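Local coordinates for protein chitinase (Thermococcus chitonophagus, PDB 5XSW) that probably hydrolyses chitin as an endochitinase, the chain here being one piece of a longer protein, with chitin-type sugars bound in its pocket, at residues A[238-246]-A[279-289]; A[266-277]-A[410-418]. All coordinates share one frame; numbering follows the deposited sequence.

How the contacts relate
Contact 1 joins the end of strand 235-239 and the loop after it to the loop that leads into helix 288-311. Contact 2 joins the loop and short helix 274-278 to the C-terminal end of helix 399-412 and the residues beyond. Along the chain the order is 238-246, 266-277, 279-289, 410-418, so the two contacts alternate. Their centres lie about 21 Å apart, yet they touch: Pro-246 packs on His-274 and Asp-275, and Ala-288 on Asp-276 and Tyr-277. Both belong to the mainly helical part, and both reach the second subunit. So the glycan-pocket loop of Gln-242 is tied to the start of helix 288-311, and the segment just before that to chain some 130 residues on.

Contact 1: residues A[238-246]-A[279-289]; sequences YWPVQIDHP and KVSLDPNDTAW. With NAG (2-acetamido-2-deoxy-beta-D-glucopyranose), chain C; PO4 (phosphate ion), chain F.
Ile-243 presses its CG1 branch against the backbone of Ser-281, with CG1 3.5 Å from Ser-281 C. With CG1 anti to the backbone N (chi1 -164°), the branch carries CD1 on to Val-280 CG2 and to Trp-289 CZ2, crossing both side chains at about a right angle. CG2 of Ile-243 lies 4.1 Å from Leu-282 CG. Trp-239 adds a second apolar patch. Its CH2 meets Trp-289 CH2 at 4.0 Å, near the plane of the Trp-239 ring, and its CZ3 touches Leu-282 CD2. Val-241 CG1 covers one face of Trp-239, and Val-280 CB one face of Trp-289. Lys-279 is fully extended and runs along the backbone of Asp-244 to Pro-246, its CE 3.3 Å from Asp-244 O. An alanine at Ile-243 would probably open a gap between Val-280, Leu-282 and Trp-289.

Polar links run through water. One water donates to Ile-243 O and His-245 O and accepts from Val-280 N. A second donates to Asp-244 OD1 and, at 2.7 Å, to Val-280 O. Gln-242 to His-245 form a type I beta turn, in which the N-H groups of Ile-243 and Asp-244 hydrogen-bond to a phosphate ion, probably from the crystallisation liquor. Gln-242 lines the glycan pocket, its OE1 3.5 Å from NAG C8. The facing acceptors Ile-243 O and Val-280 O lie 3.2 Å apart; each takes a hydrogen from water, so water satisfies these carbonyls beside the apolar patch.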
loop_
_atom_site.group_PDB
_atom_site.type_symbol
_atom_site.label_atom_id
_atom_site.label_comp_id
_atom_site.label_asym_id
_atom_site.label_seq_id
_atom_site.Cartn_x
_atom_site.Cartn_y
_atom_site.Cartn_z
ATOM N N TYR A 238 -17.096 16.086 -25.367
ATOM C CA TYR A 238 -17.285 15.908 -23.940
ATOM C C TYR A 238 -16.053 15.243 -23.354
ATOM O O TYR A 238 -15.497 14.329 -23.965
ATOM C CB TYR A 238 -18.569 15.048 -23.667
ATOM C CG TYR A 238 -19.729 15.643 -24.427
ATOM C CD1 TYR A 238 -20.277 16.877 -24.042
ATOM C CD2 TYR A 238 -20.215 15.037 -25.601
ATOM C CE1 TYR A 238 -21.347 17.482 -24.814
ATOM C CE2 TYR A 238 -21.258 15.633 -26.376
ATOM C CZ TYR A 238 -21.820 16.848 -25.967
ATOM O OH TYR A 238 -22.840 17.397 -26.717
ATOM N N TRP A 239 -15.666 15.711 -22.190
ATOM C CA TRP A 239 -14.507 15.165 -21.444
ATOM C C TRP A 239 -15.053 14.464 -20.199
ATOM O O TRP A 239 -15.257 15.117 -19.207
ATOM C CB TRP A 239 -13.577 16.317 -21.014
ATOM C CG TRP A 239 -12.238 15.876 -20.439
ATOM C CD1 TRP A 239 -11.633 14.666 -20.623
ATOM C CD2 TRP A 239 -11.355 16.656 -19.634
ATOM N NE1 TRP A 239 -10.430 14.644 -19.966
ATOM C CE2 TRP A 239 -10.223 15.858 -19.365
ATOM C CE3 TRP A 239 -11.406 17.954 -19.124
ATOM C CZ2 TRP A 239 -9.152 16.301 -18.569
ATOM C CZ3 TRP A 239 -10.327 18.423 -18.336
ATOM C CH2 TRP A 239 -9.210 17.580 -18.060
ATOM N N PRO A 240 -15.306 13.147 -20.271
ATOM C CA PRO A 240 -16.031 12.446 -19.184
ATOM C C PRO A 240 -15.156 12.087 -17.995
ATOM O O PRO A 240 -15.390 11.079 -17.328
ATOM C CB PRO A 240 -16.566 11.156 -19.882
ATOM C CG PRO A 240 -16.364 11.404 -21.440
ATOM C CD PRO A 240 -15.075 12.278 -21.451
ATOM N N VAL A 241 -14.123 12.879 -17.745
ATOM C CA VAL A 241 -13.262 12.658 -16.597
ATOM C C VAL A 241 -13.979 12.964 -15.252
ATOM O O VAL A 241 -14.758 13.928 -15.144
ATOM C CB VAL A 241 -11.998 13.539 -16.745
ATOM C CG1 VAL A 241 -12.372 15.035 -16.745
ATOM C CG2 VAL A 241 -10.999 13.307 -15.578
ATOM N N GLN A 242 -13.730 12.185 -14.198
ATOM C CA GLN A 242 -14.138 12.633 -12.842
ATOM C C GLN A 242 -12.955 13.386 -12.312
ATOM O O GLN A 242 -12.027 12.791 -11.728
ATOM C CB GLN A 242 -14.522 11.450 -11.914
ATOM C CG GLN A 242 -15.719 10.682 -12.472
ATOM C CD GLN A 242 -16.049 9.373 -11.721
ATOM O OE1 GLN A 242 -15.675 9.175 -10.559
ATOM N NE2 GLN A 242 -16.750 8.500 -12.390
ATOM N N ILE A 243 -12.949 14.704 -12.501
ATOM C CA ILE A 243 -11.694 15.446 -12.396
ATOM C C ILE A 243 -11.295 15.668 -10.957
ATOM O O ILE A 243 -10.131 15.962 -10.653
ATOM C CB ILE A 243 -11.789 16.853 -13.139
ATOM C CG1 ILE A 243 -10.384 17.465 -13.369
ATOM C CG2 ILE A 243 -12.588 17.883 -12.251
ATOM C CD1 ILE A 243 -9.586 16.837 -14.459
ATOM N N ASP A 244 -12.253 15.577 -10.032
ATOM C CA ASP A 244 -11.905 15.732 -8.623
ATOM C C ASP A 244 -11.666 14.410 -7.872
ATOM O O ASP A 244 -11.550 14.377 -6.651
ATOM C CB ASP A 244 -13.001 16.493 -7.908
ATOM C CG ASP A 244 -13.189 17.884 -8.532
ATOM O OD1 ASP A 244 -12.167 18.601 -8.721
ATOM O OD2 ASP A 244 -14.307 18.174 -8.933
ATOM N N HIS A 245 -11.604 13.318 -8.594
ATOM C CA HIS A 245 -11.370 12.017 -7.928
ATOM C C HIS A 245 -10.018 12.012 -7.218
ATOM O O HIS A 245 -9.005 12.371 -7.802
ATOM C CB HIS A 245 -11.450 10.895 -8.956
ATOM C CG HIS A 245 -11.699 9.556 -8.344
ATOM N ND1 HIS A 245 -10.787 8.964 -7.499
ATOM C CD2 HIS A 245 -12.771 8.718 -8.405
ATOM C CE1 HIS A 245 -11.253 7.777 -7.115
ATOM N NE2 HIS A 245 -12.459 7.613 -7.636
ATOM N N PRO A 246 -9.985 11.645 -5.931
ATOM C CA PRO A 246 -8.721 11.673 -5.179
ATOM C C PRO A 246 -7.663 10.754 -5.797
ATOM O O PRO A 246 -6.483 10.980 -5.565
ATOM C CB PRO A 246 -9.100 11.108 -3.777
ATOM C CG PRO A 246 -10.671 11.417 -3.700
ATOM C CD PRO A 246 -11.133 11.202 -5.118
ATOM N N LYS A 279 -4.302 13.920 -7.091
ATOM C CA LYS A 279 -5.597 14.566 -7.337
ATOM C C LYS A 279 -5.434 15.870 -8.163
ATOM O O LYS A 279 -4.889 16.857 -7.692
ATOM C CB LYS A 279 -6.320 14.880 -5.986
ATOM C CG LYS A 279 -7.776 15.486 -6.207
ATOM C CD LYS A 279 -8.332 15.918 -4.760
ATOM C CE LYS A 279 -9.772 16.472 -4.879
ATOM N NZ LYS A 279 -10.021 17.355 -3.695
ATOM N N VAL A 280 -5.951 15.862 -9.371
ATOM C CA VAL A 280 -5.792 16.999 -10.266
ATOM C C VAL A 280 -7.073 17.826 -10.152
ATOM O O VAL A 280 -7.838 17.633 -9.224
ATOM C CB VAL A 280 -5.548 16.578 -11.726
ATOM C CG1 VAL A 280 -4.144 15.859 -11.892
ATOM C CG2 VAL A 280 -6.674 15.686 -12.231
ATOM N N SER A 281 -7.245 18.773 -11.052
ATOM C CA SER A 281 -8.449 19.569 -11.108
ATOM C C SER A 281 -8.468 20.250 -12.444
ATOM O O SER A 281 -7.584 20.062 -13.245
ATOM C CB SER A 281 -8.486 20.604 -9.978
ATOM O OG SER A 281 -7.506 21.591 -10.177
ATOM N N LEU A 282 -9.486 21.040 -12.693
ATOM C CA LEU A 282 -9.566 21.790 -13.947
ATOM C C LEU A 282 -8.455 22.854 -14.093
ATOM O O LEU A 282 -8.127 23.264 -15.197
ATOM C CB LEU A 282 -10.948 22.453 -14.049
ATOM C CG LEU A 282 -12.087 21.447 -14.208
ATOM C CD1 LEU A 282 -13.443 22.191 -14.178
ATOM C CD2 LEU A 282 -11.957 20.677 -15.521
ATOM N N ASP A 283 -7.860 23.257 -12.979
ATOM C CA ASP A 283 -6.782 24.244 -12.967
ATOM C C ASP A 283 -5.490 23.586 -13.550
ATOM O O ASP A 283 -4.955 22.643 -12.960
ATOM C CB ASP A 283 -6.543 24.689 -11.534
ATOM C CG ASP A 283 -5.584 25.896 -11.420
ATOM O OD1 ASP A 283 -4.851 26.208 -12.366
ATOM O OD2 ASP A 283 -5.546 26.504 -10.344
ATOM N N PRO A 284 -4.946 24.115 -14.654
ATOM C CA PRO A 284 -3.718 23.479 -15.195
ATOM C C PRO A 284 -2.528 23.650 -14.280
ATOM O O PRO A 284 -1.529 22.939 -14.412
ATOM C CB PRO A 284 -3.476 24.221 -16.539
ATOM C CG PRO A 284 -4.278 25.510 -16.404
ATOM C CD PRO A 284 -5.466 25.191 -15.526
ATOM N N ASN A 285 -2.627 24.575 -13.337
ATOM C CA ASN A 285 -1.521 24.768 -12.394
ATOM C C ASN A 285 -1.518 23.814 -11.231
ATOM O O ASN A 285 -0.618 23.863 -10.373
ATOM C CB ASN A 285 -1.550 26.197 -11.821
ATOM C CG ASN A 285 -1.435 27.265 -12.892
ATOM O OD1 ASN A 285 -0.776 27.095 -13.933
ATOM N ND2 ASN A 285 -2.092 28.381 -12.643
ATOM N N ASP A 286 -2.505 22.918 -11.181
ATOM C CA ASP A 286 -2.490 21.947 -10.084
ATOM C C ASP A 286 -1.200 21.092 -10.244
ATOM O O ASP A 286 -0.963 20.559 -11.328
ATOM C CB ASP A 286 -3.763 21.084 -10.148
ATOM C CG ASP A 286 -3.927 20.188 -8.958
ATOM O OD1 ASP A 286 -2.955 19.544 -8.492
ATOM O OD2 ASP A 286 -5.055 20.175 -8.430
ATOM N N THR A 287 -0.383 20.984 -9.201
ATOM C CA THR A 287 0.922 20.340 -9.354
ATOM C C THR A 287 0.772 18.853 -9.634
ATOM O O THR A 287 1.711 18.213 -10.148
ATOM C CB THR A 287 1.829 20.528 -8.096
ATOM O OG1 THR A 287 1.195 19.982 -6.915
ATOM C CG2 THR A 287 2.194 22.078 -7.931
ATOM N N ALA A 288 -0.393 18.280 -9.310
ATOM C CA ALA A 288 -0.610 16.835 -9.588
ATOM C C ALA A 288 -0.642 16.563 -11.114
ATOM O O ALA A 288 -0.525 15.429 -11.542
ATOM C CB ALA A 288 -1.934 16.356 -8.889
ATOM N N TRP A 289 -0.820 17.590 -11.947
ATOM C CA TRP A 289 -0.716 17.355 -13.396
ATOM C C TRP A 289 0.723 16.891 -13.744
ATOM O O TRP A 289 0.946 16.155 -14.682
ATOM C CB TRP A 289 -1.044 18.615 -14.183
ATOM C CG TRP A 289 -2.576 18.877 -14.259
ATOM C CD1 TRP A 289 -3.260 19.973 -13.739
ATOM C CD2 TRP A 289 -3.530 18.052 -14.874
ATOM N NE1 TRP A 289 -4.612 19.827 -14.006
ATOM C CE2 TRP A 289 -4.793 18.680 -14.740
ATOM C CE3 TRP A 289 -3.452 16.816 -15.571
ATOM C CZ2 TRP A 289 -5.967 18.121 -15.251
ATOM C CZ3 TRP A 289 -4.635 16.268 -16.106
ATOM C CH2 TRP A 289 -5.877 16.923 -15.941
HETATM C C1 NAG C . -12.803 2.763 -14.321
HETATM C C2 NAG C . -12.571 3.202 -12.925
HETATM C C3 NAG C . -11.234 2.702 -12.404
HETATM C C4 NAG C . -11.056 1.224 -12.590
HETATM C C5 NAG C . -11.263 0.900 -14.013
HETATM C C6 NAG C . -11.161 -0.592 -14.179
HETATM C C7 NAG C . -13.452 5.381 -11.981
HETATM C C8 NAG C . -13.406 6.932 -11.975
HETATM N N2 NAG C . -12.622 4.678 -12.875
HETATM O O3 NAG C . -11.040 3.015 -11.008
HETATM O O4 NAG C . -9.689 0.838 -12.331
HETATM O O5 NAG C . -12.602 1.311 -14.461
HETATM O O6 NAG C . -11.501 -0.773 -15.549
HETATM O O7 NAG C . -14.166 4.718 -11.220
HETATM P P PO4 F . -16.015 15.270 -10.766
HETATM O O1 PO4 F . -16.382 16.475 -9.894
HETATM O O2 PO4 F . -15.648 15.792 -12.221
HETATM O O3 PO4 F . -17.221 14.403 -10.951
HETATM O O4 PO4 F . -14.910 14.416 -10.063
HETATM O O HOH W 1 -8.331 14.082 -9.770
HETATM O O HOH W 2 -9.882 18.566 -7.682
HETATM O O HOH W 3 -11.668 21.216 -10.738
#

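Contact 2: residues A[266-277]-A[410-418]; sequences DIFPDTADHDDY and RQKFFRPGA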
loop_
_atom_site.group_PDB
_atom_site.type_symbol
_atom_site.label_atom_id
_atom_site.label_comp_id
_atom_site.label_asym_id
_atom_site.label_seq_id
_atom_site.Cartn_x
_atom_site.Cartn_y
_atom_site.Cartn_z
ATOM N N ASP A 266 14.565 6.773 -2.588
ATOM C CA ASP A 266 15.333 7.730 -3.396
ATOM C C ASP A 266 14.449 8.603 -4.244
ATOM O O ASP A 266 14.870 9.674 -4.645
ATOM C CB ASP A 266 16.334 7.006 -4.314
ATOM C CG ASP A 266 17.401 6.287 -3.485
ATOM O OD1 ASP A 266 18.279 7.005 -2.947
ATOM O OD2 ASP A 266 17.327 5.046 -3.318
ATOM N N ILE A 267 13.243 8.140 -4.566
ATOM C CA ILE A 267 12.355 8.958 -5.418
ATOM C C ILE A 267 11.365 9.837 -4.574
ATOM O O ILE A 267 11.149 10.999 -4.886
ATOM C CB ILE A 267 11.537 8.057 -6.390
ATOM C CG1 ILE A 267 12.499 7.331 -7.355
ATOM C CG2 ILE A 267 10.546 8.904 -7.240
ATOM C CD1 ILE A 267 11.791 6.239 -8.225
ATOM N N PHE A 268 10.817 9.270 -3.505
ATOM C CA PHE A 268 9.767 9.948 -2.721
ATOM C C PHE A 268 10.274 10.433 -1.385
ATOM O O PHE A 268 10.786 9.622 -0.621
ATOM C CB PHE A 268 8.604 8.978 -2.474
ATOM C CG PHE A 268 7.882 8.599 -3.710
ATOM C CD1 PHE A 268 6.936 9.456 -4.277
ATOM C CD2 PHE A 268 8.138 7.380 -4.324
ATOM C CE1 PHE A 268 6.252 9.097 -5.440
ATOM C CE2 PHE A 268 7.474 7.035 -5.474
ATOM C CZ PHE A 268 6.522 7.882 -6.034
ATOM N N PRO A 269 10.122 11.754 -1.097
ATOM C CA PRO A 269 10.409 12.186 0.279
ATOM C C PRO A 269 9.355 11.635 1.251
ATOM O O PRO A 269 8.257 11.260 0.827
ATOM C CB PRO A 269 10.356 13.727 0.183
ATOM C CG PRO A 269 9.333 14.011 -0.942
ATOM C CD PRO A 269 9.555 12.824 -1.938
ATOM N N ASP A 270 9.667 11.607 2.543
ATOM C CA ASP A 270 8.750 11.043 3.531
ATOM C C ASP A 270 7.439 11.824 3.616
ATOM O O ASP A 270 6.448 11.276 4.095
ATOM C CB ASP A 270 9.411 11.028 4.936
ATOM C CG ASP A 270 10.570 9.994 5.043
ATOM O OD1 ASP A 270 10.609 9.025 4.254
ATOM O OD2 ASP A 270 11.430 10.143 5.934
ATOM N N THR A 271 7.459 13.079 3.144
ATOM C CA THR A 271 6.279 13.963 3.183
ATOM C C THR A 271 5.266 13.645 2.093
ATOM O O THR A 271 4.167 14.166 2.102
ATOM C CB THR A 271 6.671 15.428 3.013
ATOM O OG1 THR A 271 7.553 15.566 1.881
ATOM C CG2 THR A 271 7.370 15.964 4.280
ATOM N N ALA A 272 5.625 12.796 1.130
ATOM C CA ALA A 272 4.776 12.634 -0.072
ATOM C C ALA A 272 3.414 12.089 0.330
ATOM O O ALA A 272 3.326 11.076 1.003
ATOM C CB ALA A 272 5.438 11.658 -1.098
ATOM N N ASP A 273 2.367 12.734 -0.132
ATOM C CA ASP A 273 1.007 12.401 0.254
ATOM C C ASP A 273 0.183 12.022 -0.983
ATOM O O ASP A 273 0.241 12.720 -2.000
ATOM C CB ASP A 273 0.346 13.626 0.952
ATOM C CG ASP A 273 -1.147 13.493 0.998
ATOM O OD1 ASP A 273 -1.618 12.612 1.745
ATOM O OD2 ASP A 273 -1.841 14.169 0.229
ATOM N N HIS A 274 -0.603 10.956 -0.885
ATOM C CA HIS A 274 -1.360 10.431 -2.031
ATOM C C HIS A 274 -2.236 11.470 -2.758
ATOM O O HIS A 274 -2.112 11.710 -4.003
ATOM C CB HIS A 274 -2.233 9.258 -1.564
ATOM C CG HIS A 274 -3.240 8.825 -2.590
ATOM N ND1 HIS A 274 -4.516 9.358 -2.660
ATOM C CD2 HIS A 274 -3.143 7.955 -3.615
ATOM C CE1 HIS A 274 -5.156 8.831 -3.689
ATOM N NE2 HIS A 274 -4.364 7.935 -4.254
ATOM N N ASP A 275 -3.165 12.096 -2.025
ATOM C CA ASP A 275 -4.090 13.026 -2.705
ATOM C C ASP A 275 -3.303 14.223 -3.268
ATOM O O ASP A 275 -3.569 14.685 -4.378
ATOM C CB ASP A 275 -5.266 13.504 -1.748
ATOM C CG ASP A 275 -6.279 12.353 -1.383
ATOM O OD1 ASP A 275 -6.013 11.135 -1.594
ATOM O OD2 ASP A 275 -7.358 12.649 -0.808
ATOM N N ASP A 276 -2.291 14.697 -2.561
ATOM C CA ASP A 276 -1.525 15.801 -3.102
ATOM C C ASP A 276 -0.821 15.463 -4.463
ATOM O O ASP A 276 -0.677 16.345 -5.347
ATOM C CB ASP A 276 -0.448 16.245 -2.110
ATOM C CG ASP A 276 0.387 17.454 -2.644
ATOM O OD1 ASP A 276 -0.252 18.390 -3.143
ATOM O OD2 ASP A 276 1.662 17.491 -2.577
ATOM N N TYR A 277 -0.359 14.213 -4.607
ATOM C CA TYR A 277 0.409 13.808 -5.802
ATOM C C TYR A 277 -0.512 13.388 -6.931
ATOM O O TYR A 277 -0.119 13.504 -8.074
ATOM C CB TYR A 277 1.387 12.649 -5.496
ATOM C CG TYR A 277 2.692 13.120 -4.857
ATOM C CD1 TYR A 277 2.685 13.961 -3.722
ATOM C CD2 TYR A 277 3.919 12.760 -5.404
ATOM C CE1 TYR A 277 3.858 14.389 -3.152
ATOM C CE2 TYR A 277 5.101 13.156 -4.833
ATOM C CZ TYR A 277 5.061 13.999 -3.707
ATOM O OH TYR A 277 6.224 14.422 -3.120
ATOM N N ARG A 410 11.527 19.579 -7.955
ATOM C CA ARG A 410 12.355 19.693 -6.739
ATOM C C ARG A 410 11.543 19.575 -5.449
ATOM O O ARG A 410 12.029 19.018 -4.446
ATOM C CB ARG A 410 13.083 21.042 -6.723
ATOM C CG ARG A 410 14.183 21.111 -5.665
ATOM C CD ARG A 410 15.033 22.344 -5.874
ATOM N NE ARG A 410 16.148 22.407 -4.923
ATOM C CZ ARG A 410 16.841 23.518 -4.666
ATOM N NH1 ARG A 410 16.539 24.656 -5.297
ATOM N NH2 ARG A 410 17.833 23.490 -3.779
ATOM N N GLN A 411 10.330 20.118 -5.453
ATOM C CA GLN A 411 9.446 20.010 -4.281
ATOM C C GLN A 411 8.931 18.603 -4.035
ATOM O O GLN A 411 8.717 18.187 -2.885
ATOM C CB GLN A 411 8.218 20.905 -4.438
ATOM C CG GLN A 411 8.519 22.421 -4.391
ATOM C CD GLN A 411 7.301 23.292 -4.822
ATOM O OE1 GLN A 411 6.204 22.776 -5.107
ATOM N NE2 GLN A 411 7.507 24.608 -4.865
ATOM N N LYS A 412 8.645 17.882 -5.112
ATOM C CA LYS A 412 7.926 16.618 -4.943
ATOM C C LYS A 412 8.757 15.326 -5.068
ATOM O O LYS A 412 8.309 14.274 -4.606
ATOM C CB LYS A 412 6.780 16.555 -5.956
ATOM C CG LYS A 412 5.886 17.850 -5.868
ATOM C CD LYS A 412 5.143 17.905 -4.515
ATOM C CE LYS A 412 4.242 19.216 -4.432
ATOM N NZ LYS A 412 3.522 19.193 -3.112
ATOM N N PHE A 413 9.918 15.400 -5.713
ATOM C CA PHE A 413 10.769 14.224 -5.861
ATOM C C PHE A 413 12.184 14.403 -5.290
ATOM O O PHE A 413 12.624 15.520 -5.033
ATOM C CB PHE A 413 10.807 13.814 -7.350
ATOM C CG PHE A 413 9.422 13.468 -7.886
ATOM C CD1 PHE A 413 8.748 12.330 -7.428
ATOM C CD2 PHE A 413 8.812 14.272 -8.795
ATOM C CE1 PHE A 413 7.486 12.000 -7.892
ATOM C CE2 PHE A 413 7.544 13.962 -9.298
ATOM C CZ PHE A 413 6.847 12.850 -8.835
ATOM N N PHE A 414 12.853 13.272 -5.066
ATOM C CA PHE A 414 14.174 13.219 -4.411
ATOM C C PHE A 414 14.029 13.562 -2.955
ATOM O O PHE A 414 13.025 14.135 -2.500
ATOM C CB PHE A 414 15.215 14.144 -5.062
ATOM C CG PHE A 414 15.450 13.865 -6.517
ATOM C CD1 PHE A 414 16.255 12.818 -6.906
ATOM C CD2 PHE A 414 14.891 14.682 -7.492
ATOM C CE1 PHE A 414 16.489 12.554 -8.280
ATOM C CE2 PHE A 414 15.100 14.444 -8.846
ATOM C CZ PHE A 414 15.906 13.371 -9.248
ATOM N N ARG A 415 15.060 13.193 -2.234
ATOM C CA ARG A 415 15.157 13.294 -0.782
ATOM C C ARG A 415 16.299 14.280 -0.532
ATOM O O ARG A 415 17.203 14.398 -1.359
ATOM C CB ARG A 415 15.392 11.861 -0.238
ATOM C CG ARG A 415 15.545 11.595 1.199
ATOM C CD ARG A 415 15.560 10.077 1.450
ATOM N NE ARG A 415 14.219 9.521 1.243
ATOM C CZ ARG A 415 13.394 9.147 2.210
ATOM N NH1 ARG A 415 13.771 9.221 3.488
ATOM N NH2 ARG A 415 12.182 8.697 1.889
ATOM N N PRO A 416 16.257 15.031 0.577
ATOM C CA PRO A 416 17.387 15.903 0.890
ATOM C C PRO A 416 18.707 15.146 0.916
ATOM O O PRO A 416 18.785 14.097 1.552
ATOM C CB PRO A 416 17.049 16.424 2.295
ATOM C CG PRO A 416 15.569 16.361 2.359
ATOM C CD PRO A 416 15.201 15.121 1.599
ATOM N N GLY A 417 19.724 15.691 0.263
ATOM C CA GLY A 417 21.027 15.060 0.251
ATOM C C GLY A 417 21.322 14.422 -1.085
ATOM O O GLY A 417 22.443 13.978 -1.338
ATOM N N ALA A 418 20.316 14.330 -1.949
ATOM C CA ALA A 418 20.560 13.699 -3.233
ATOM C C ALA A 418 21.200 14.693 -4.172
ATOM O O ALA A 418 22.117 14.361 -4.902
ATOM C CB ALA A 418 19.260 13.143 -3.844
HETATM O O HOH W 4 16.729 11.228 -3.502
HETATM O O HOH W 5 1.296 20.917 -4.399
#
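Arg-415 and Lys-412 grip the loop and short helix at 266-277 at two places. Asp-273 is the N-cap of helix 274-278, its OD2 accepting from Asp-276 N. The end of helix 399-412 packs on the loop before this cap.

Arg-415 has the most surface buried. Its chain leaves the backbone extended and bends at chi3 (-71°), which brings the guanidinium back to the loop. Arg-415 NH2 donates to Phe-268 O at 3.0 Å, in the carbonyl plane. The same nitrogen, Arg-415 NH2, makes a salt bridge with Asp-270 OD1 at 2.9 Å, approaching from above the carboxylate plane; NH1 adds a weak bond to that oxygen. The two planes are turned 74° apart, so this is not a flat two-pronged pairing. NE is hydrogen-bonded to Pro-265 O, which further fixes the group.

Lys-412 bends at chi2 (-67°) and then runs straight to Asp-276. Lys-412 NZ takes the syn lone pair of Asp-276 OD2 in a salt bridge of 2.6 Å. A water bridges NZ to OD1 of the same carboxylate. The CB and CD atoms of Lys-412 lie near the Tyr-277 hydroxyl end.

Phe-413 follows the helix end. The edge of Tyr-277 points toward its face in an offset edge-to-face pair. Phe-413 CE1 also touches Phe-268 CE1 at 4.0 Å. Thr-291 and Ile-294 of helix 288-311 pack on the Phe-413 side chain. The backbone N of Phe-414 donates to Ile-267 O, while Pro-269 CD packs on Lys-412 O. That same carbonyl oxygen, Lys-412 O, accepts from Tyr-277 OH at 2.6 Å, on a lone pair in the carbonyl plane.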